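Mitochondrial association factor 1 (Toxoplasma gondii, PDB 6BXS) belongs to a parasite protein family linked to manipulation of host mitochondria, its own role being less clear, and has a macro domain of the kind that binds ADP-ribose in relatives. Local coordinates at residues T47-T52 / V60-E65; F174-D179 / R225-L230. All coordinates share one frame; numbering follows the deposited sequence.

Interaction 1: residues T47-T52 / V60-E65; sequences TVDAGT and VGMNGE
This contact joins strand 45-50 to the start of helix 61-76 in the macro domain fold, where Met62 and Asn63 lie against Thr47 to Ala50. In related macro domains this strand-loop-helix unit borders the ADP-ribose cleft. The axes of 47-50 and 61-65 approach to 6.9 Å at 124°. Met62 points along the strand: its CG is anti to the backbone N (chi1 -173°) and the chain stays extended to its end, laying SD beside Ala50 and the methyl group by Val48 and Thr47. Met62 CE thus stops 3.2 Å from Val48 O and 3.5 Å from Thr47 CG2, while Met62 SD passes 3.8 Å from Ala50 N. The hydroxyl of Thr47 turns elsewhere, bonding Leu36 O. Asp49 reaches across to the next helix residue, its OD1 3.2 Å from Asn63 CA, and its carboxylate plane stands 51° from the Asn63 amide. Tyr169 of strand 166-170 packs on both of these side chains, and Phe66, one turn further along the helix, touches Thr47 and Asp49. A water completes the junction, donating to Ala50 O at 2.8 Å and accepting from Asn63 N at 3.1 Å.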
loop_
_atom_site.group_PDB
_atom_site.type_symbol
_atom_site.label_atom_id
_atom_site.label_comp_id
_atom_site.label_asym_id
_atom_site.label_seq_id
_atom_site.Cartn_x
_atom_site.Cartn_y
_atom_site.Cartn_z
ATOM N N THR A 47 -0.890 6.138 2.829
ATOM C CA THR A 47 -0.260 4.955 3.397
ATOM C C THR A 47 -0.878 3.685 2.814
ATOM O O THR A 47 -2.096 3.588 2.651
ATOM C CB THR A 47 -0.383 4.946 4.928
ATOM O OG1 THR A 47 0.185 6.154 5.452
ATOM C CG2 THR A 47 0.345 3.750 5.521
ATOM N N VAL A 48 -0.020 2.717 2.503
ATOM C CA VAL A 48 -0.437 1.486 1.840
ATOM C C VAL A 48 -0.690 0.373 2.849
ATOM O O VAL A 48 0.229 -0.105 3.511
ATOM C CB VAL A 48 0.622 1.017 0.822
ATOM C CG1 VAL A 48 0.274 -0.364 0.264
ATOM C CG2 VAL A 48 0.755 2.032 -0.309
ATOM N N ASP A 49 -1.947 -0.044 2.949
ATOM C CA ASP A 49 -2.331 -1.125 3.845
ATOM C C ASP A 49 -1.836 -2.469 3.325
ATOM O O ASP A 49 -2.096 -2.828 2.177
ATOM C CB ASP A 49 -3.852 -1.157 4.002
ATOM C CG ASP A 49 -4.310 -2.063 5.133
ATOM O OD1 ASP A 49 -3.475 -2.798 5.704
ATOM O OD2 ASP A 49 -5.520 -2.045 5.446
ATOM N N ALA A 50 -1.125 -3.212 4.166
ATOM C CA ALA A 50 -0.770 -4.587 3.838
ATOM C C ALA A 50 -2.024 -5.448 3.939
ATOM O O ALA A 50 -2.339 -5.987 4.999
ATOM C CB ALA A 50 0.320 -5.103 4.761
ATOM N N GLY A 51 -2.729 -5.571 2.819
ATOM C CA GLY A 51 -4.058 -6.152 2.798
ATOM C C GLY A 51 -4.104 -7.661 2.911
ATOM O O GLY A 51 -3.087 -8.344 2.792
ATOM N N THR A 52 -5.309 -8.175 3.134
ATOM C CA THR A 52 -5.547 -9.607 3.238
ATOM C C THR A 52 -6.085 -10.144 1.917
ATOM O O THR A 52 -6.617 -9.394 1.102
ATOM C CB THR A 52 -6.552 -9.926 4.357
ATOM O OG1 THR A 52 -7.789 -9.266 4.075
ATOM C CG2 THR A 52 -6.027 -9.455 5.710
ATOM N N VAL A 60 -5.583 -8.253 12.130
ATOM C CA VAL A 60 -4.334 -8.086 12.868
ATOM C C VAL A 60 -3.248 -7.433 12.018
ATOM O O VAL A 60 -3.462 -7.124 10.846
ATOM C CB VAL A 60 -3.819 -9.446 13.382
ATOM C CG1 VAL A 60 -4.851 -10.082 14.305
ATOM C CG2 VAL A 60 -3.504 -10.378 12.215
ATOM N N GLY A 61 -2.077 -7.234 12.616
ATOM C CA GLY A 61 -0.966 -6.615 11.921
ATOM C C GLY A 61 -1.285 -5.184 11.531
ATOM O O GLY A 61 -2.054 -4.502 12.209
ATOM N N MET A 62 -0.699 -4.733 10.428
ATOM C CA MET A 62 -0.911 -3.372 9.950
ATOM C C MET A 62 -2.365 -3.131 9.566
ATOM O O MET A 62 -2.910 -2.054 9.812
ATOM C CB MET A 62 -0.016 -3.086 8.748
ATOM C CG MET A 62 -0.063 -1.640 8.289
ATOM S SD MET A 62 0.852 -1.374 6.771
ATOM C CE MET A 62 0.678 0.400 6.597
ATOM N N ASN A 63 -2.979 -4.133 8.943
ATOM C CA ASN A 63 -4.377 -4.049 8.545
ATOM C C ASN A 63 -5.257 -3.729 9.743
ATOM O O ASN A 63 -6.174 -2.913 9.656
ATOM C CB ASN A 63 -4.822 -5.360 7.890
ATOM C CG ASN A 63 -6.161 -5.239 7.185
ATOM O OD1 ASN A 63 -6.560 -4.155 6.763
ATOM N ND2 ASN A 63 -6.864 -6.356 7.055
ATOM N N GLY A 64 -4.956 -4.372 10.867
ATOM C CA GLY A 64 -5.665 -4.125 12.108
ATOM C C GLY A 64 -5.441 -2.719 12.630
ATOM O O GLY A 64 -6.350 -2.109 13.192
ATOM N N GLU A 65 -4.229 -2.200 12.446
ATOM C CA GLU A 65 -3.909 -0.843 12.879
ATOM C C GLU A 65 -4.674 0.176 12.042
ATOM O O GLU A 65 -5.124 1.200 12.558
ATOM C CB GLU A 65 -2.403 -0.579 12.783
ATOM C CG GLU A 65 -1.561 -1.423 13.726
ATOM C CD GLU A 65 -1.859 -1.145 15.188
ATOM O OE1 GLU A 65 -2.219 0.005 15.519
ATOM O OE2 GLU A 65 -1.737 -2.082 16.007
HETATM O O HOH W 1 -1.409 -6.488 7.640
#

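Interaction 2: residues F174-D179 / R225-L230; sequences FGNASD and RGRRGL
Two beta turns pack backbone to backbone here, a type I turn from Phe174 to Ala177 and a type II' turn from Arg225 to Arg228, with Gly175 CA 4.5 Å from Arg225 CA. Such closeness relies on glycines: Gly175 CA gives a CA-H...O contact to Arg225 O at 3.2 Å, and Gly226 CA lies 3.7 Å from Phe174 CZ. Asn176 bonds the second turn through its amide oxygen, OD1 accepting a nearly straight bond from Arg227 N (2.7 Å, 176°) in the plane of the amide carbonyl. The same amide lies almost parallel to the Arg227 guanidinium, with Asn176 ND2 over one face.

Arg228 does most of the joining. Its CG leaves anti to the backbone N, and a bend at chi3 (-75°) swings the guanidinium along the first segment, where acceptors line up at its edge. Arg228 NE bonds a lone pair of Gly175 O at 2.8 Å, though that oxygen is tilted from the guanidinium plane. Arg228 NH2 donates twice: to Ala177 O at 2.8 Å, practically in the plane, and to the anti lone pair of Asp179 OD1 at 2.8 Å. The second bond forms a salt bridge, to which Arg228 NH1 adds a weak bond, the carboxylate being turned 57° from the guanidinium. Ser232 of helix 230-248 takes another bond from NH1, and Tyr182 of helix 179-202 makes a cation-pi contact. Ser178 occupies the N-cap of that helix and Asp179 opens it.

One arginine thus gives N-H bonds to two main-chain carbonyls and pairs its charge with a carboxylate, which fixes the guanidinium and ties the 225-230 loop to the first residue of helix 179-202.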
loop_
_atom_site.group_PDB
_atom_site.type_symbol
_atom_site.label_atom_id
_atom_site.label_comp_id
_atom_site.label_asym_id
_atom_site.label_seq_id
_atom_site.Cartn_x
_atom_site.Cartn_y
_atom_site.Cartn_z
ATOM N N PHE A 174 2.134 -14.586 -0.947
ATOM C CA PHE A 174 2.529 -15.382 0.206
ATOM C C PHE A 174 3.945 -15.904 -0.002
ATOM O O PHE A 174 4.324 -16.261 -1.117
ATOM C CB PHE A 174 1.551 -16.539 0.430
ATOM C CG PHE A 174 1.763 -17.268 1.723
ATOM C CD1 PHE A 174 1.505 -16.648 2.935
ATOM C CD2 PHE A 174 2.215 -18.576 1.728
ATOM C CE1 PHE A 174 1.700 -17.320 4.129
ATOM C CE2 PHE A 174 2.412 -19.253 2.917
ATOM C CZ PHE A 174 2.153 -18.624 4.119
ATOM N N GLY A 175 4.722 -15.946 1.074
ATOM C CA GLY A 175 6.144 -16.222 0.975
ATOM C C GLY A 175 6.514 -17.618 0.513
ATOM O O GLY A 175 7.585 -17.814 -0.061
ATOM N N ASN A 176 5.641 -18.591 0.753
ATOM C CA ASN A 176 5.937 -19.973 0.385
ATOM C C ASN A 176 5.814 -20.210 -1.118
ATOM O O ASN A 176 6.169 -21.278 -1.615
ATOM C CB ASN A 176 5.022 -20.939 1.141
ATOM C CG ASN A 176 5.386 -21.056 2.608
ATOM O OD1 ASN A 176 6.224 -20.308 3.113
ATOM N ND2 ASN A 176 4.753 -21.997 3.300
ATOM N N ALA A 177 5.298 -19.217 -1.839
ATOM C CA ALA A 177 5.322 -19.253 -3.297
ATOM C C ALA A 177 6.768 -19.369 -3.764
ATOM O O ALA A 177 7.670 -18.820 -3.130
ATOM C CB ALA A 177 4.666 -18.010 -3.883
ATOM N N SER A 178 6.990 -20.089 -4.857
ATOM C CA SER A 178 8.337 -20.265 -5.388
ATOM C C SER A 178 8.915 -18.910 -5.791
ATOM O O SER A 178 8.168 -17.974 -6.078
ATOM C CB SER A 178 8.328 -21.223 -6.580
ATOM O OG SER A 178 7.581 -20.690 -7.659
ATOM N N ASP A 179 10.241 -18.810 -5.800
ATOM C CA ASP A 179 10.923 -17.547 -6.070
ATOM C C ASP A 179 10.454 -16.904 -7.369
ATOM O O ASP A 179 10.196 -15.702 -7.418
ATOM C CB ASP A 179 12.438 -17.759 -6.121
ATOM C CG ASP A 179 13.022 -18.149 -4.777
ATOM O OD1 ASP A 179 12.303 -18.059 -3.759
ATOM O OD2 ASP A 179 14.209 -18.538 -4.735
ATOM N N ARG A 225 4.623 -14.108 5.483
ATOM C CA ARG A 225 5.974 -14.600 5.220
ATOM C C ARG A 225 6.046 -16.101 4.989
ATOM O O ARG A 225 6.758 -16.563 4.101
ATOM C CB ARG A 225 6.901 -14.249 6.384
ATOM C CG ARG A 225 7.855 -13.121 6.096
ATOM C CD ARG A 225 8.776 -12.887 7.275
ATOM N NE ARG A 225 9.653 -14.032 7.501
ATOM C CZ ARG A 225 10.304 -14.267 8.636
ATOM N NH1 ARG A 225 10.180 -13.440 9.667
ATOM N NH2 ARG A 225 11.079 -15.337 8.742
ATOM N N GLY A 226 5.327 -16.867 5.801
ATOM C CA GLY A 226 5.466 -18.310 5.778
ATOM C C GLY A 226 6.879 -18.717 6.160
ATOM O O GLY A 226 7.384 -18.316 7.209
ATOM N N ARG A 227 7.521 -19.506 5.303
ATOM C CA ARG A 227 8.880 -19.984 5.551
ATOM C C ARG A 227 9.951 -19.099 4.911
ATOM O O ARG A 227 11.145 -19.317 5.118
ATOM C CB ARG A 227 9.038 -21.417 5.031
ATOM C CG ARG A 227 8.554 -22.489 5.992
ATOM C CD ARG A 227 8.950 -23.886 5.523
ATOM N NE ARG A 227 8.085 -24.387 4.456
ATOM C CZ ARG A 227 8.280 -24.178 3.156
ATOM N NH1 ARG A 227 7.428 -24.683 2.273
ATOM N NH2 ARG A 227 9.317 -23.468 2.729
ATOM N N ARG A 228 9.525 -18.102 4.141
ATOM C CA ARG A 228 10.455 -17.299 3.351
ATOM C C ARG A 228 11.355 -16.414 4.211
ATOM O O ARG A 228 10.911 -15.823 5.196
ATOM C CB ARG A 228 9.683 -16.430 2.353
ATOM C CG ARG A 228 10.572 -15.587 1.458
ATOM C CD ARG A 228 9.792 -14.951 0.317
ATOM N NE ARG A 228 9.462 -15.917 -0.728
ATOM C CZ ARG A 228 10.320 -16.346 -1.651
ATOM N NH1 ARG A 228 11.570 -15.901 -1.665
ATOM N NH2 ARG A 228 9.928 -17.225 -2.562
ATOM N N GLY A 229 12.624 -16.329 3.823
ATOM C CA GLY A 229 13.589 -15.494 4.515
ATOM C C GLY A 229 13.384 -14.027 4.188
ATOM O O GLY A 229 12.997 -13.681 3.072
ATOM N N LEU A 230 13.646 -13.162 5.161
ATOM C CA LEU A 230 13.402 -11.735 4.996
ATOM C C LEU A 230 14.317 -11.120 3.943
ATOM O O LEU A 230 13.935 -10.167 3.268
ATOM C CB LEU A 230 13.573 -11.006 6.330
ATOM C CG LEU A 230 12.348 -11.016 7.248
ATOM C CD1 LEU A 230 12.708 -10.495 8.632
ATOM C CD2 LEU A 230 11.217 -10.189 6.649
#

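Overall arrangement
Along the chain the two contacts come in series, interaction 1 closing before interaction 2 opens, and their centres are 18 Å apart with nearest atoms about 9 Å apart. The central sheet relates them. Strand 45-50, used by interaction 1, runs parallel between strands 213-216 and 166-170, and the two loops of interaction 2 follow exactly those neighbours, leading into helices 230-248 and 179-202. Interaction 1 thus sets a helix against the middle strand about 9 Å from the centre of the chain, whereas interaction 2, joining the flanking loops, is centred about 19 Å from that point. In macro domains loops after these central strands shape the ligand cleft, so both contacts probably help define that region.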